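Local atomic coordinates of carboxynorspermidine decarboxylase (Campylobacter jejuni subsp. jejuni 81116, PDB entry 3N29), a protein that probably catalyses the pyridoxal phosphate-dependent decarboxylation of carboxynorspermidine to norspermidine, a step of polyamine synthesis. Residues K217-E220 with E221-K225; L254-N257 with F258-Y262. One frame throughout, in Å; residues are numbered along the deposited sequence.

Contact 1: K217-E220 with E221-K225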
loop_
_atom_site.group_PDB
_atom_site.type_symbol
_atom_site.label_atom_id
_atom_site.label_comp_id
_atom_site.label_asym_id
_atom_site.label_seq_id
_atom_site.Cartn_x
_atom_site.Cartn_y
_atom_site.Cartn_z
ATOM N N LYS A 217 14.196 32.165 -1.567
ATOM C CA LYS A 217 13.926 33.471 -2.161
ATOM C C LYS A 217 12.437 33.831 -2.128
ATOM O O LYS A 217 12.084 34.989 -1.766
ATOM C CB LYS A 217 14.480 33.570 -3.575
ATOM C CG LYS A 217 16.017 33.492 -3.632
ATOM C CD LYS A 217 16.574 33.876 -5.019
ATOM C CE LYS A 217 17.983 33.338 -5.157
ATOM N NZ LYS A 217 18.796 33.832 -6.294
ATOM N N VAL A 218 11.574 32.864 -2.495
ATOM C CA VAL A 218 10.128 33.088 -2.502
ATOM C C VAL A 218 9.565 33.196 -1.072
ATOM O O VAL A 218 8.747 34.050 -0.756
ATOM C CB VAL A 218 9.395 31.999 -3.312
ATOM C CG1 VAL A 218 7.853 32.253 -3.270
ATOM C CG2 VAL A 218 9.915 31.965 -4.723
ATOM N N PHE A 219 10.045 32.352 -0.191
ATOM C CA PHE A 219 9.649 32.425 1.219
ATOM C C PHE A 219 9.987 33.773 1.878
ATOM O O PHE A 219 9.150 34.342 2.617
ATOM C CB PHE A 219 10.325 31.288 1.947
ATOM C CG PHE A 219 10.065 31.255 3.437
ATOM C CD1 PHE A 219 8.798 31.020 3.934
ATOM C CD2 PHE A 219 11.116 31.417 4.337
ATOM C CE1 PHE A 219 8.565 30.959 5.342
ATOM C CE2 PHE A 219 10.909 31.350 5.733
ATOM C CZ PHE A 219 9.627 31.135 6.241
ATOM N N GLU A 220 11.204 34.287 1.650
ATOM C CA GLU A 220 11.544 35.597 2.215
ATOM C C GLU A 220 10.760 36.735 1.581
ATOM O O GLU A 220 10.378 37.700 2.249
ATOM C CB GLU A 220 13.057 35.872 2.111
ATOM C CG GLU A 220 13.859 34.837 2.846
ATOM C CD GLU A 220 15.353 35.170 2.839
ATOM O OE1 GLU A 220 15.686 36.292 3.224
ATOM O OE2 GLU A 220 16.158 34.310 2.449
ATOM N N GLU A 221 10.494 36.612 0.292
ATOM C CA GLU A 221 9.758 37.651 -0.386
ATOM C C GLU A 221 8.329 37.717 0.205
ATOM O O GLU A 221 7.874 38.802 0.555
ATOM C CB GLU A 221 9.763 37.397 -1.881
ATOM C CG GLU A 221 9.382 38.568 -2.719
ATOM C CD GLU A 221 8.474 38.144 -3.852
ATOM O OE1 GLU A 221 8.860 38.310 -5.024
ATOM O OE2 GLU A 221 7.378 37.606 -3.563
ATOM N N LYS A 222 7.666 36.579 0.363
ATOM C CA LYS A 222 6.286 36.577 0.813
ATOM C C LYS A 222 6.067 36.645 2.337
ATOM O O LYS A 222 5.056 37.198 2.789
ATOM C CB LYS A 222 5.543 35.349 0.257
ATOM C CG LYS A 222 5.156 35.412 -1.216
ATOM C CD LYS A 222 4.616 33.993 -1.688
ATOM C CE LYS A 222 3.729 34.020 -2.967
ATOM N NZ LYS A 222 4.155 33.017 -4.023
ATOM N N PHE A 223 6.938 36.034 3.124
ATOM C CA PHE A 223 6.720 35.901 4.568
ATOM C C PHE A 223 7.782 36.663 5.396
ATOM O O PHE A 223 7.736 36.655 6.633
ATOM C CB PHE A 223 6.743 34.437 4.968
ATOM C CG PHE A 223 5.648 33.588 4.355
ATOM C CD1 PHE A 223 4.494 33.278 5.072
ATOM C CD2 PHE A 223 5.795 33.080 3.080
ATOM C CE1 PHE A 223 3.486 32.478 4.516
ATOM C CE2 PHE A 223 4.793 32.285 2.489
ATOM C CZ PHE A 223 3.630 31.989 3.232
ATOM N N GLY A 224 8.701 37.291 4.685
ATOM C CA GLY A 224 9.822 38.101 5.219
ATOM C C GLY A 224 9.559 38.959 6.420
ATOM O O GLY A 224 10.346 38.949 7.375
ATOM N N LYS A 225 8.442 39.672 6.388
ATOM C CA LYS A 225 8.113 40.629 7.438
ATOM C C LYS A 225 7.796 39.952 8.790
ATOM O O LYS A 225 7.864 40.599 9.834
ATOM C CB LYS A 225 6.981 41.572 6.982
ATOM C CG LYS A 225 5.589 41.142 7.341
ATOM C CD LYS A 225 4.505 41.921 6.571
ATOM C CE LYS A 225 3.965 43.110 7.333
ATOM N NZ LYS A 225 2.545 43.378 6.884
#

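Contact 2: L254-N257 with F258-Y262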
loop_
_atom_site.group_PDB
_atom_site.type_symbol
_atom_site.label_atom_id
_atom_site.label_comp_id
_atom_site.label_asym_id
_atom_site.label_seq_id
_atom_site.Cartn_x
_atom_site.Cartn_y
_atom_site.Cartn_z
ATOM N N LEU A 254 23.483 28.607 2.771
ATOM C CA LEU A 254 22.116 29.075 2.776
ATOM C C LEU A 254 21.578 29.086 4.189
ATOM O O LEU A 254 20.957 30.048 4.623
ATOM C CB LEU A 254 21.193 28.190 1.885
ATOM C CG LEU A 254 21.327 28.282 0.371
ATOM C CD1 LEU A 254 20.515 27.216 -0.336
ATOM C CD2 LEU A 254 20.901 29.737 -0.086
ATOM N N CYS A 255 21.782 27.976 4.888
ATOM C CA CYS A 255 21.348 27.810 6.265
ATOM C C CYS A 255 22.046 28.817 7.177
ATOM O O CYS A 255 21.431 29.426 8.036
ATOM C CB CYS A 255 21.714 26.408 6.724
ATOM S SG CYS A 255 20.562 25.158 5.953
ATOM N N LYS A 256 23.341 28.920 7.036
ATOM C CA LYS A 256 24.108 29.859 7.898
ATOM C C LYS A 256 23.690 31.356 7.695
ATOM O O LYS A 256 23.453 32.115 8.661
ATOM C CB LYS A 256 25.600 29.621 7.660
ATOM C CG LYS A 256 26.484 30.595 8.351
ATOM C CD LYS A 256 27.884 30.014 8.708
ATOM C CE LYS A 256 28.464 30.834 9.851
ATOM N NZ LYS A 256 29.770 30.296 10.363
ATOM N N ASN A 257 23.623 31.796 6.443
ATOM C CA ASN A 257 23.136 33.164 6.124
ATOM C C ASN A 257 21.732 33.440 6.661
ATOM O O ASN A 257 21.434 34.478 7.215
ATOM C CB ASN A 257 23.202 33.361 4.614
ATOM C CG ASN A 257 24.623 33.340 4.132
ATOM O OD1 ASN A 257 25.530 33.575 4.920
ATOM N ND2 ASN A 257 24.836 33.073 2.869
ATOM N N PHE A 258 20.856 32.462 6.538
ATOM C CA PHE A 258 19.478 32.705 6.873
ATOM C C PHE A 258 19.399 32.888 8.378
ATOM O O PHE A 258 18.714 33.815 8.878
ATOM C CB PHE A 258 18.602 31.540 6.389
ATOM C CG PHE A 258 17.149 31.790 6.529
ATOM C CD1 PHE A 258 16.405 32.262 5.461
ATOM C CD2 PHE A 258 16.510 31.566 7.723
ATOM C CE1 PHE A 258 15.040 32.496 5.617
ATOM C CE2 PHE A 258 15.144 31.800 7.864
ATOM C CZ PHE A 258 14.432 32.237 6.831
ATOM N N SER A 259 20.095 32.012 9.087
ATOM C CA SER A 259 20.166 32.003 10.524
ATOM C C SER A 259 20.627 33.366 11.065
ATOM O O SER A 259 20.003 33.937 11.990
ATOM C CB SER A 259 21.196 30.957 10.981
ATOM O OG SER A 259 21.156 30.908 12.384
ATOM N N ASP A 260 21.669 33.871 10.426
ATOM C CA ASP A 260 22.334 35.115 10.867
ATOM C C ASP A 260 21.443 36.318 10.565
ATOM O O ASP A 260 21.334 37.248 11.371
ATOM C CB ASP A 260 23.666 35.261 10.146
ATOM C CG ASP A 260 24.704 34.283 10.647
ATOM O OD1 ASP A 260 24.455 33.647 11.703
ATOM O OD2 ASP A 260 25.747 34.096 9.980
ATOM N N LYS A 261 20.817 36.286 9.397
ATOM C CA LYS A 261 20.046 37.420 8.901
ATOM C C LYS A 261 18.893 37.667 9.852
ATOM O O LYS A 261 18.616 38.810 10.240
ATOM C CB LYS A 261 19.545 37.113 7.489
ATOM C CG LYS A 261 18.758 38.239 6.837
ATOM C CD LYS A 261 18.285 37.890 5.436
ATOM C CE LYS A 261 17.439 39.031 4.893
ATOM N NZ LYS A 261 16.960 38.759 3.519
ATOM N N TYR A 262 18.192 36.595 10.225
ATOM C CA TYR A 262 16.958 36.743 10.983
ATOM C C TYR A 262 17.113 36.438 12.462
ATOM O O TYR A 262 16.149 36.573 13.201
ATOM C CB TYR A 262 15.839 35.859 10.387
ATOM C CG TYR A 262 15.417 36.293 8.995
ATOM C CD1 TYR A 262 14.681 37.460 8.798
ATOM C CD2 TYR A 262 15.756 35.548 7.877
ATOM C CE1 TYR A 262 14.295 37.863 7.516
ATOM C CE2 TYR A 262 15.363 35.938 6.607
ATOM C CZ TYR A 262 14.648 37.088 6.432
ATOM O OH TYR A 262 14.278 37.460 5.165
#

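Contact 1: K217-E220 with E221-K225
Phe219 and Phe223, one helical turn apart, meet through CD1 of the first and CD2 of the second, 3.7 Å from each other. Their planes are inclined by 29° but slid apart, so the rings hardly overlap. The Phe219 ring swings toward the next turn because its CG stands anti to the backbone N (chi1 178°). The carbonyl oxygen of Phe219 accepts from Phe223 N at 2.8 Å and also lies at the edge of the Phe223 ring, in its plane. The two bonds just before it in the ladder run from Glu221 N to Lys217 O, 3.1 Å, and from Lys222 N to Val218 O, 3.0 Å. Gly224 N reaches Glu220 O at 3.0 Å, a weak bond with an N-H...O angle of only 123°. Lys222 lies alongside Val218, its NZ 3.9 Å from Val218 CG1; the long aliphatic chain suits this partly exposed flank, and the ammonium makes a weak hydrogen bond to Val162 O. Glu220 OE1 is gripped twice from helix 248-262, by a salt bridge to Lys261 NZ and a hydrogen bond with Tyr262 OH. The phenylalanines suit the buried side, where Phe219 meets Phe201 and Phe223 packs edge-to-face with Phe188. This is the C-terminal turn of an amphipathic helix joining strands 198-200 and 232-234 in a beta-alpha-beta unit of the beta/alpha-barrel.

Contact 2: L254-N257 with F258-Y262
Lys256 and Asp260 meet on the exposed flank of helix 248-262, where CG of the lysine comes within 3.9 Å of Asp260 OD2. The lysine chain runs on outward, leaving its NZ 5.5 Å from that oxygen, so opposite charges are near without forming a salt bridge. Asp260 instead folds back over the preceding turn: with CG beside its own backbone N (chi1 -72°), the carboxylate carbon lies 3.2 Å from Lys256 O. That carbonyl is satisfied by Asp260 N at 3.1 Å, and neighbouring bonds, such as Lys261 N to Asn257 O at 2.9 Å, keep the turns regular. The other flank is buried and more closely enclosed. Phe258 has Tyr262 CD2 3.6 Å above the centre of one ring face and Phe235 edge-to-face; a large flat apolar group suits this place. Cys255, small and buried, fits against Phe235 and Leu268. Ser259 is short enough for its OG to hydrogen-bond Val264 O just beyond the helix. Lys256, Asn257 and Asp260 thus lie on the exposed side, whereas Phe258 and the Cys255 thiol are buried against the barrel and, for Phe258, helix 209-223; Lys261 NZ is paired with Glu220 OE1. This suggests that backbone hydrogen bonds and apolar burial do most to hold this turn, the Lys256-Asp260 attraction probably adding little.

How the contacts relate
Helix 209-223 follows barrel strand 198-200, and contact 1 lies at its C-terminal end. The chain then turns through the loop holding Ile227 into strand 232-234 and returns along helix 248-262, whose last turns form contact 2 before strand 265-268. Each contact closes just a helical turn; they follow in series, neither nesting nor crossing, and the centres of contact 1 and contact 2 are about 13 Å apart. Side chains join the two neighbouring helices: the salt bridge from Glu220 OE1 to Lys261 NZ spans 2.8 Å, and Phe219 packs on Phe258. Two consecutive beta-alpha units on the barrel's outside are thus tied together.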